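Local coordinates for D-3-phosphoglycerate dehydrogenase oxidoreductase protein (Ralstonia solanacearum, PDB 3GG9) that probably oxidises D-3-phosphoglycerate with NAD as cofactor, as a D-isomer specific 2-hydroxyacid dehydrogenase, at residues T35-A43 / R58-L69; E50-R58 / Y309-I320. One frame throughout, in Å; residues are numbered along the deposited sequence. Where two conformers were deposited one is given.

In the fold
From the N terminus the chain passes strands 4-7 and 28-31, then runs through helix 39-45, strand 51-54 and helix 63-66, all belonging to the five-stranded parallel sheet domain. Interaction 1 closes a short loop around strand 51-54, bringing together the segments before and after it, 35-43 and 58-69. Interaction 2 spans some 250 residues, including the whole seven-stranded Rossmann-type domain, and returns helix 306-324 to that same strand. The two contacts cross along the chain, since segment 50-58 lies largely between the halves of interaction 1. They share Arg58 and meet where Val61 and Thr59 pack on Leu54, so strand 51-54 connects them.

Interaction 1: residues T35-A43 / R58-L69; sequences TVKGVGQLA and RTRVTRQLLDRL
The segments draw together where the first turns of two short helices meet, the CA atoms of Val39 and Leu65 lying 5.5 Å apart, while at Thr35 and Thr59 the backbones stand wider. Val39 is wedged against the second helix: its CG1, anti to the backbone N (chi1 -174°), lies 3.3 Å from Gln64 O and also covers one face of the Arg68 guanidinium. The Arg68 chain, extended from CG to NE, crosses this valine at about a right angle, and its NH1 turns back to Gln64 O in a weak hydrogen bond. Its aliphatic part meets the next turn of helix 39-45, with Arg68 CB 3.6 Å from Ala43 CB. Leu65 fills the middle, CD1 against Ala43 and CD2 4.1 Å from Leu42 CD2, the two leucines again crossing almost perpendicularly. Leu42 continues past it to meet Thr59 tip to tip, CD2 to CG2 at 3.9 Å. Helix 39-45 links strand 28-31 to strand 51-54 and helix 63-66 links strand 51-54 to strand 74-77, so the contact joins the helices of two successive beta-alpha-beta crossovers of the parallel sheet. Thr62 N-caps helix 63-66, its OG1 accepting from Leu65 N at 3.1 Å and thereby fixing the start of the turn that carries Leu65. Leu69 closes the far end, its CD2 3.6 Å from Ala43 O. No direct hydrogen bond joins the segments; water does so at both ends. One water donates to Ala43 O and Arg68 O; two others connect Val36 to Thr59 OG1, one accepting from Val36 N and the other donating to Val36 O. Thr59 OG1 is gripped further by Asp9, which also bonds Thr35 OG1, itself paired with Tyr11 OH as well, so this aspartate joins both segments from outside.

Interaction 2: residues E50-R58 / Y309-I320; sequences EALVLIRER and YEMYFGIAFQNI. Unlike the reference sequence in segment 50-58: Leu52 (reference Ile). With SO4 (sulfate ion), chain E.
With CG1 anti to the carbonyl carbon (chi1 -52°), Ile55 sets its CG1 and CD1 against the edge of the Phe313 ring, whose similar first torsion brings CZ to 3.6 Å from Ile55 CG1. Two residues earlier, Val53 also points toward the helix. Its CG2 touches both Ile320 CD1, 3.8 Å away, and the edge of the Phe317 ring at CE1, while CG1 reaches Phe313 and Ala316. Ala51 extends the apolar seam to Ile320. Strand 51-54 and helix 309-320 run nearly antiparallel, at 161° with their axes 9.8 Å apart at closest approach: the C-terminal helix of the chain has returned to cover a central strand of the five-stranded parallel sheet, as in other D-2-hydroxyacid dehydrogenases. Beyond the strand, a type II' turn from Ile55 to Arg58 presents two arginines to the helix. The guanidinium of Arg58 approaches Tyr309 at the ring edge, the planes 49° apart, and its NH2 donates to Tyr309 OH at 2.9 Å along a bent path. One water lies near both planes and accepts from Arg58 NH1, which is held further by Asp9 O. Ile55 CG2 covers the centre of one face of this guanidinium, and Phe313 CE2 does the same for the Tyr309 ring. In the conformer described, Arg56, its chain bent at chi2 and chi3, instead curls its CD to 3.9 Å from Tyr312 CE1. A sulfate, probably from the crystallisation liquor, sits over one guanidinium face with Arg56 NE 2.8 Å from its O1, while NH2 is engaged by Thr78 O and Arg80 O. O1 lies at the edge of the Tyr312 ring, whose OH, held by Ser107 N, is within hydrogen-bonding reach of the sulfate; Arg80 N and Arg224 NH2 also bind the anion.

Interaction 1: residues T35-A43 / R58-L69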
loop_
_atom_site.group_PDB
_atom_site.type_symbol
_atom_site.label_atom_id
_atom_site.label_comp_id
_atom_site.label_asym_id
_atom_site.label_seq_id
_atom_site.Cartn_x
_atom_site.Cartn_y
_atom_site.Cartn_z
ATOM N N THR A 35 3.233 19.878 19.009
ATOM C CA THR A 35 4.645 20.027 19.316
ATOM C C THR A 35 4.943 21.501 19.489
ATOM O O THR A 35 4.433 22.334 18.745
ATOM C CB THR A 35 5.527 19.441 18.184
ATOM O OG1 THR A 35 5.200 18.061 18.026
ATOM C CG2 THR A 35 7.015 19.532 18.515
ATOM N N VAL A 36 5.752 21.797 20.497
ATOM C CA VAL A 36 6.210 23.141 20.767
ATOM C C VAL A 36 7.731 23.107 20.707
ATOM O O VAL A 36 8.385 22.276 21.364
ATOM C CB VAL A 36 5.661 23.637 22.138
ATOM C CG1 VAL A 36 6.565 24.655 22.760
ATOM C CG2 VAL A 36 4.260 24.193 21.969
ATOM N N LYS A 37 8.277 23.981 19.868
ATOM C CA LYS A 37 9.719 24.069 19.737
ATOM C C LYS A 37 10.228 25.391 20.302
ATOM O O LYS A 37 9.507 26.411 20.352
ATOM C CB LYS A 37 10.172 23.833 18.288
ATOM C CG LYS A 37 9.687 22.501 17.713
ATOM C CD LYS A 37 10.810 21.701 17.075
ATOM C CE LYS A 37 10.371 20.263 16.809
ATOM N NZ LYS A 37 11.488 19.404 16.325
ATOM N N GLY A 38 11.469 25.363 20.767
ATOM C CA GLY A 38 12.026 26.533 21.420
ATOM C C GLY A 38 11.907 26.360 22.911
ATOM O O GLY A 38 10.848 25.998 23.424
ATOM N N VAL A 39 13.006 26.634 23.595
ATOM C CA VAL A 39 13.178 26.317 25.004
ATOM C C VAL A 39 12.110 26.956 25.898
ATOM O O VAL A 39 11.515 26.275 26.733
ATOM C CB VAL A 39 14.607 26.694 25.469
ATOM C CG1 VAL A 39 14.852 26.234 26.875
ATOM C CG2 VAL A 39 15.644 26.071 24.547
ATOM N N GLY A 40 11.858 28.248 25.682
ATOM C CA GLY A 40 10.920 29.034 26.494
ATOM C C GLY A 40 9.522 28.458 26.612
ATOM O O GLY A 40 9.069 28.146 27.712
ATOM N N GLN A 41 8.855 28.309 25.469
ATOM C CA GLN A 41 7.484 27.795 25.384
ATOM C C GLN A 41 7.343 26.359 25.903
ATOM O O GLN A 41 6.339 26.013 26.534
ATOM C CB GLN A 41 6.995 27.843 23.935
ATOM C CG GLN A 41 6.634 29.210 23.379
ATOM C CD GLN A 41 6.178 29.148 21.915
ATOM O OE1 GLN A 41 5.507 30.061 21.428
ATOM N NE2 GLN A 41 6.544 28.070 21.211
ATOM N N LEU A 42 8.351 25.532 25.629
ATOM C CA LEU A 42 8.338 24.136 26.052
ATOM C C LEU A 42 8.537 24.000 27.559
ATOM O O LEU A 42 7.853 23.200 28.203
ATOM C CB LEU A 42 9.378 23.311 25.279
ATOM C CG LEU A 42 9.430 21.798 25.520
ATOM C CD1 LEU A 42 8.059 21.158 25.295
ATOM C CD2 LEU A 42 10.484 21.156 24.633
ATOM N N ALA A 43 9.462 24.785 28.112
ATOM C CA ALA A 43 9.702 24.798 29.560
ATOM C C ALA A 43 8.483 25.270 30.359
ATOM O O ALA A 43 8.193 24.723 31.421
ATOM C CB ALA A 43 10.918 25.621 29.899
ATOM N N ARG A 58 10.665 12.730 18.713
ATOM C CA ARG A 58 9.823 13.886 18.366
ATOM C C ARG A 58 10.221 15.216 19.051
ATOM O O ARG A 58 10.005 16.305 18.487
ATOM C CB ARG A 58 8.339 13.568 18.600
ATOM C CG ARG A 58 7.784 12.446 17.695
ATOM C CD ARG A 58 6.294 12.241 17.880
ATOM N NE ARG A 58 5.859 11.050 17.158
ATOM C CZ ARG A 58 4.682 10.429 17.291
ATOM N NH1 ARG A 58 3.744 10.832 18.124
ATOM N NH2 ARG A 58 4.459 9.352 16.575
ATOM N N THR A 59 10.777 15.118 20.259
ATOM C CA THR A 59 11.258 16.277 21.025
ATOM C C THR A 59 12.705 16.025 21.443
ATOM O O THR A 59 13.044 14.932 21.911
ATOM C CB THR A 59 10.361 16.566 22.269
ATOM O OG1 THR A 59 9.117 17.121 21.834
ATOM C CG2 THR A 59 11.013 17.582 23.227
ATOM N N ARG A 60 13.573 17.015 21.222
ATOM C CA ARG A 60 14.933 16.915 21.745
ATOM C C ARG A 60 15.086 17.574 23.109
ATOM O O ARG A 60 14.483 18.610 23.374
ATOM C CB ARG A 60 16.005 17.417 20.771
ATOM C CG ARG A 60 15.630 18.509 19.798
ATOM C CD ARG A 60 16.822 18.846 18.879
ATOM N NE ARG A 60 17.509 17.641 18.398
ATOM C CZ ARG A 60 18.720 17.244 18.790
ATOM N NH1 ARG A 60 19.412 17.960 19.673
ATOM N NH2 ARG A 60 19.237 16.122 18.302
ATOM N N VAL A 61 15.887 16.955 23.967
ATOM C CA VAL A 61 16.095 17.457 25.317
ATOM C C VAL A 61 17.519 17.991 25.428
ATOM O O VAL A 61 18.495 17.230 25.427
ATOM C CB VAL A 61 15.767 16.376 26.382
ATOM C CG1 VAL A 61 16.234 16.799 27.776
ATOM C CG2 VAL A 61 14.262 16.102 26.397
ATOM N N THR A 62 17.609 19.319 25.480
ATOM C CA THR A 62 18.875 20.049 25.536
ATOM C C THR A 62 19.228 20.439 26.981
ATOM O O THR A 62 18.350 20.465 27.853
ATOM C CB THR A 62 18.781 21.335 24.692
ATOM O OG1 THR A 62 17.792 22.202 25.257
ATOM C CG2 THR A 62 18.403 21.033 23.224
ATOM N N ARG A 63 20.505 20.752 27.223
ATOM C CA ARG A 63 20.955 21.358 28.490
ATOM C C ARG A 63 20.180 22.639 28.810
ATOM O O ARG A 63 19.806 22.861 29.967
ATOM C CB ARG A 63 22.465 21.653 28.461
ATOM C CG ARG A 63 23.054 22.073 29.825
ATOM C CD ARG A 63 24.581 22.234 29.808
ATOM N NE ARG A 63 25.301 20.957 29.774
ATOM C CZ ARG A 63 25.628 20.230 30.846
ATOM N NH1 ARG A 63 26.283 19.088 30.683
ATOM N NH2 ARG A 63 25.303 20.626 32.075
ATOM N N GLN A 64 19.931 23.455 27.783
ATOM C CA GLN A 64 19.211 24.716 27.956
ATOM C C GLN A 64 17.762 24.507 28.404
ATOM O O GLN A 64 17.194 25.356 29.101
ATOM C CB GLN A 64 19.296 25.604 26.699
ATOM C CG GLN A 64 19.816 24.924 25.421
ATOM C CD GLN A 64 21.330 24.730 25.405
ATOM O OE1 GLN A 64 21.822 23.637 25.117
ATOM N NE2 GLN A 64 22.071 25.787 25.726
ATOM N N LEU A 65 17.177 23.379 28.011
ATOM C CA LEU A 65 15.851 23.019 28.473
ATOM C C LEU A 65 15.925 22.554 29.920
ATOM O O LEU A 65 15.147 23.016 30.753
ATOM C CB LEU A 65 15.223 21.948 27.575
ATOM C CG LEU A 65 13.831 21.463 27.994
ATOM C CD1 LEU A 65 12.780 22.576 27.841
ATOM C CD2 LEU A 65 13.469 20.193 27.210
ATOM N N LEU A 66 16.879 21.668 30.218
ATOM C CA LEU A 66 17.049 21.134 31.572
ATOM C C LEU A 66 17.342 22.217 32.626
ATOM O O LEU A 66 16.946 22.078 33.789
ATOM C CB LEU A 66 18.113 20.042 31.593
ATOM C CG LEU A 66 17.755 18.802 30.766
ATOM C CD1 LEU A 66 18.991 18.002 30.430
ATOM C CD2 LEU A 66 16.711 17.921 31.467
ATOM N N ASP A 67 18.028 23.285 32.201
ATOM C CA ASP A 67 18.270 24.483 33.020
ATOM C C ASP A 67 16.975 25.150 33.460
ATOM O O ASP A 67 16.918 25.757 34.528
ATOM C CB ASP A 67 19.092 25.519 32.241
ATOM C CG ASP A 67 20.540 25.107 32.046
ATOM O OD1 ASP A 67 21.190 25.682 31.142
ATOM O OD2 ASP A 67 21.033 24.219 32.775
ATOM N N ARG A 68 15.943 25.039 32.629
ATOM C CA ARG A 68 14.653 25.666 32.901
ATOM C C ARG A 68 13.625 24.747 33.564
ATOM O O ARG A 68 12.462 25.130 33.709
ATOM C CB ARG A 68 14.073 26.228 31.615
ATOM C CG ARG A 68 14.756 27.478 31.098
ATOM C CD ARG A 68 13.908 28.082 29.983
ATOM N NE ARG A 68 14.471 29.237 29.269
ATOM C CZ ARG A 68 15.719 29.365 28.815
ATOM N NH1 ARG A 68 16.633 28.409 28.972
ATOM N NH2 ARG A 68 16.055 30.480 28.183
ATOM N N LEU A 69 14.046 23.548 33.965
ATOM C CA LEU A 69 13.117 22.569 34.546
ATOM C C LEU A 69 13.576 22.004 35.898
ATOM O O LEU A 69 14.069 20.873 35.969
ATOM C CB LEU A 69 12.837 21.423 33.559
ATOM C CG LEU A 69 12.148 21.684 32.213
ATOM C CD1 LEU A 69 11.996 20.360 31.441
ATOM C CD2 LEU A 69 10.802 22.388 32.389
HETATM O O HOH W 1 6.822 19.292 22.242
HETATM O O HOH W 2 9.834 19.774 20.744
HETATM O O HOH W 3 9.866 25.885 33.857
#

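Interaction 2: residues E50-R58 / Y309-I320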
loop_
_atom_site.group_PDB
_atom_site.type_symbol
_atom_site.label_atom_id
_atom_site.label_comp_id
_atom_site.label_asym_id
_atom_site.label_seq_id
_atom_site.Cartn_x
_atom_site.Cartn_y
_atom_site.Cartn_z
ATOM N N GLU A 50 7.295 16.091 36.965
ATOM C CA GLU A 50 8.402 15.380 37.536
ATOM C C GLU A 50 8.835 14.252 36.613
ATOM O O GLU A 50 9.991 13.821 36.660
ATOM C CB GLU A 50 8.002 14.829 38.903
ATOM C CG GLU A 50 7.413 15.887 39.837
ATOM C CD GLU A 50 6.512 15.281 40.888
ATOM O OE1 GLU A 50 7.038 14.684 41.852
ATOM O OE2 GLU A 50 5.276 15.398 40.746
ATOM N N ALA A 51 7.914 13.761 35.782
ATOM C CA ALA A 51 8.245 12.687 34.830
ATOM C C ALA A 51 7.766 12.998 33.429
ATOM O O ALA A 51 6.613 13.357 33.215
ATOM C CB ALA A 51 7.717 11.325 35.298
ATOM N N LEU A 52 8.665 12.846 32.468
ATOM C CA LEU A 52 8.366 13.210 31.098
ATOM C C LEU A 52 8.466 11.948 30.266
ATOM O O LEU A 52 9.472 11.255 30.323
ATOM C CB LEU A 52 9.378 14.252 30.622
ATOM C CG LEU A 52 9.084 15.224 29.494
ATOM C CD1 LEU A 52 7.744 15.923 29.651
ATOM C CD2 LEU A 52 10.209 16.228 29.471
ATOM N N VAL A 53 7.405 11.643 29.521
ATOM C CA VAL A 53 7.437 10.555 28.559
ATOM C C VAL A 53 7.612 11.130 27.149
ATOM O O VAL A 53 6.816 11.966 26.697
ATOM C CB VAL A 53 6.185 9.657 28.628
ATOM C CG1 VAL A 53 6.271 8.513 27.578
ATOM C CG2 VAL A 53 6.036 9.088 30.044
ATOM N N LEU A 54 8.672 10.682 26.483
ATOM C CA LEU A 54 8.981 11.112 25.123
ATOM C C LEU A 54 8.603 10.028 24.118
ATOM O O LEU A 54 8.841 8.835 24.352
ATOM C CB LEU A 54 10.470 11.447 24.984
ATOM C CG LEU A 54 11.057 12.580 25.839
ATOM C CD1 LEU A 54 12.533 12.794 25.518
ATOM C CD2 LEU A 54 10.289 13.879 25.618
ATOM N N ILE A 55 8.013 10.461 23.009
ATOM C CA ILE A 55 7.663 9.598 21.886
ATOM C C ILE A 55 8.792 9.637 20.872
ATOM O O ILE A 55 8.943 10.603 20.123
ATOM C CB ILE A 55 6.313 9.987 21.241
ATOM C CG1 ILE A 55 5.213 10.081 22.305
ATOM C CG2 ILE A 55 5.946 9.009 20.097
ATOM C CD1 ILE A 55 3.817 10.380 21.760
ATOM N N ARG A 56 9.588 8.574 20.891
ATOM C CA ARG A 56 10.729 8.433 20.000
ATOM C C ARG A 56 11.600 9.693 19.954
ATOM O O ARG A 56 11.977 10.215 20.997
ATOM C CB ARG A 56 10.265 7.942 18.619
ATOM C CG ARG A 56 9.679 6.524 18.687
ATOM C CD ARG A 56 10.665 5.539 19.317
ATOM N NE ARG A 56 11.976 5.571 18.661
ATOM C CZ ARG A 56 13.141 5.792 19.274
ATOM N NH1 ARG A 56 14.261 5.811 18.567
ATOM N NH2 ARG A 56 13.196 5.986 20.585
ATOM N N GLU A 57 11.896 10.207 18.765
ATOM C CA GLU A 57 12.726 11.414 18.668
ATOM C C GLU A 57 11.953 12.697 18.375
ATOM O O GLU A 57 12.525 13.656 17.850
ATOM C CB GLU A 57 13.834 11.221 17.626
ATOM C CG GLU A 57 14.729 10.005 17.873
ATOM C CD GLU A 57 16.217 10.316 17.668
ATOM O OE1 GLU A 57 17.066 9.602 18.256
ATOM O OE2 GLU A 57 16.540 11.280 16.937
ATOM N N ARG A 58 10.665 12.730 18.713
ATOM C CA ARG A 58 9.823 13.886 18.366
ATOM C C ARG A 58 10.221 15.216 19.051
ATOM O O ARG A 58 10.005 16.305 18.487
ATOM C CB ARG A 58 8.339 13.568 18.600
ATOM C CG ARG A 58 7.784 12.446 17.695
ATOM C CD ARG A 58 6.294 12.241 17.880
ATOM N NE ARG A 58 5.859 11.050 17.158
ATOM C CZ ARG A 58 4.682 10.429 17.291
ATOM N NH1 ARG A 58 3.744 10.832 18.124
ATOM N NH2 ARG A 58 4.459 9.352 16.575
ATOM N N TYR A 309 2.423 0.927 19.715
ATOM C CA TYR A 309 2.165 1.871 20.826
ATOM C C TYR A 309 1.911 1.118 22.156
ATOM O O TYR A 309 2.474 1.451 23.204
ATOM C CB TYR A 309 0.985 2.791 20.484
ATOM C CG TYR A 309 1.380 4.135 19.834
ATOM C CD1 TYR A 309 2.533 4.254 19.050
ATOM C CD2 TYR A 309 0.579 5.270 19.991
ATOM C CE1 TYR A 309 2.898 5.494 18.457
ATOM C CE2 TYR A 309 0.945 6.511 19.406
ATOM C CZ TYR A 309 2.107 6.602 18.643
ATOM O OH TYR A 309 2.484 7.804 18.044
ATOM N N GLU A 310 1.093 0.079 22.106
ATOM C CA GLU A 310 0.856 -0.710 23.315
ATOM C C GLU A 310 2.183 -1.175 23.939
ATOM O O GLU A 310 2.394 -0.956 25.123
ATOM C CB GLU A 310 -0.088 -1.897 23.055
ATOM C CG GLU A 310 -1.566 -1.521 22.800
ATOM C CD GLU A 310 -2.354 -1.005 24.026
ATOM O OE1 GLU A 310 -3.556 -0.670 23.819
ATOM O OE2 GLU A 310 -1.807 -0.925 25.176
ATOM N N MET A 311 3.068 -1.771 23.131
ATOM C CA MET A 311 4.384 -2.267 23.567
ATOM C C MET A 311 5.303 -1.122 24.008
ATOM O O MET A 311 5.844 -1.148 25.117
ATOM C CB MET A 311 5.074 -3.084 22.451
ATOM C CG MET A 311 6.458 -3.654 22.847
ATOM S SD MET A 311 7.569 -4.036 21.452
ATOM C CE MET A 311 6.858 -5.597 20.915
ATOM N N TYR A 312 5.459 -0.119 23.146
ATOM C CA TYR A 312 6.350 1.010 23.425
ATOM C C TYR A 312 5.998 1.759 24.719
ATOM O O TYR A 312 6.847 1.892 25.590
ATOM C CB TYR A 312 6.426 1.969 22.237
ATOM C CG TYR A 312 7.407 1.548 21.148
ATOM C CD1 TYR A 312 8.570 2.278 20.917
ATOM C CD2 TYR A 312 7.177 0.420 20.350
ATOM C CE1 TYR A 312 9.476 1.901 19.918
ATOM C CE2 TYR A 312 8.079 0.034 19.344
ATOM C CZ TYR A 312 9.219 0.788 19.130
ATOM O OH TYR A 312 10.119 0.415 18.147
ATOM N N PHE A 313 4.755 2.225 24.834
ATOM C CA PHE A 313 4.285 2.915 26.039
ATOM C C PHE A 313 4.133 1.997 27.250
ATOM O O PHE A 313 4.440 2.392 28.383
ATOM C CB PHE A 313 2.992 3.651 25.739
ATOM C CG PHE A 313 3.199 4.785 24.764
ATOM C CD1 PHE A 313 3.587 6.033 25.232
ATOM C CD2 PHE A 313 3.093 4.570 23.393
ATOM C CE1 PHE A 313 3.811 7.080 24.353
ATOM C CE2 PHE A 313 3.329 5.635 22.466
ATOM C CZ PHE A 313 3.693 6.878 22.974
ATOM N N GLY A 314 3.661 0.779 27.023
ATOM C CA GLY A 314 3.602 -0.191 28.130
ATOM C C GLY A 314 4.942 -0.232 28.857
ATOM O O GLY A 314 5.000 -0.102 30.081
ATOM N N ILE A 315 6.019 -0.373 28.089
ATOM C CA ILE A 315 7.372 -0.411 28.640
ATOM C C ILE A 315 7.821 0.907 29.247
ATOM O O ILE A 315 8.369 0.900 30.339
ATOM C CB ILE A 315 8.405 -0.943 27.598
ATOM C CG1 ILE A 315 8.198 -2.441 27.394
ATOM C CG2 ILE A 315 9.839 -0.686 28.043
ATOM C CD1 ILE A 315 8.834 -2.973 26.127
ATOM N N ALA A 316 7.607 2.033 28.560
ATOM C CA ALA A 316 7.989 3.332 29.129
ATOM C C ALA A 316 7.247 3.650 30.446
ATOM O O ALA A 316 7.851 4.207 31.371
ATOM C CB ALA A 316 7.824 4.480 28.094
ATOM N N PHE A 317 5.970 3.262 30.528
ATOM C CA PHE A 317 5.146 3.450 31.731
ATOM C C PHE A 317 5.571 2.518 32.861
ATOM O O PHE A 317 5.721 2.957 34.000
ATOM C CB PHE A 317 3.656 3.243 31.453
ATOM C CG PHE A 317 3.050 4.230 30.487
ATOM C CD1 PHE A 317 3.708 5.406 30.134
ATOM C CD2 PHE A 317 1.801 3.976 29.928
ATOM C CE1 PHE A 317 3.123 6.306 29.243
ATOM C CE2 PHE A 317 1.207 4.882 29.051
ATOM C CZ PHE A 317 1.873 6.045 28.706
ATOM N N GLN A 318 5.757 1.237 32.545
ATOM C CA GLN A 318 6.282 0.279 33.527
ATOM C C GLN A 318 7.670 0.691 34.029
ATOM O O GLN A 318 7.984 0.499 35.205
ATOM C CB GLN A 318 6.297 -1.144 32.973
ATOM C CG GLN A 318 6.457 -2.259 34.020
ATOM C CD GLN A 318 5.419 -2.185 35.148
ATOM O OE1 GLN A 318 4.214 -2.112 34.898
ATOM N NE2 GLN A 318 5.892 -2.223 36.404
ATOM N N ASN A 319 8.482 1.299 33.158
ATOM C CA ASN A 319 9.800 1.787 33.575
ATOM C C ASN A 319 9.709 2.832 34.696
ATOM O O ASN A 319 10.478 2.783 35.666
ATOM C CB ASN A 319 10.616 2.303 32.379
ATOM C CG ASN A 319 11.241 1.184 31.547
ATOM O OD1 ASN A 319 11.288 0.020 31.952
ATOM N ND2 ASN A 319 11.750 1.548 30.377
ATOM N N ILE A 320 8.774 3.770 34.567
ATOM C CA ILE A 320 8.528 4.757 35.611
ATOM C C ILE A 320 8.115 4.058 36.917
ATOM O O ILE A 320 8.678 4.338 37.980
ATOM C CB ILE A 320 7.478 5.799 35.199
ATOM C CG1 ILE A 320 8.014 6.675 34.055
ATOM C CG2 ILE A 320 7.092 6.678 36.392
ATOM C CD1 ILE A 320 6.934 7.524 33.372
HETATM S S SO4 E . 13.378 2.044 18.315
HETATM O O1 SO4 E . 12.143 2.788 18.452
HETATM O O2 SO4 E . 13.988 1.851 19.618
HETATM O O3 SO4 E . 13.086 0.741 17.731
HETATM O O4 SO4 E . 14.264 2.803 17.434
HETATM O O HOH W 4 0.886 9.730 18.316
#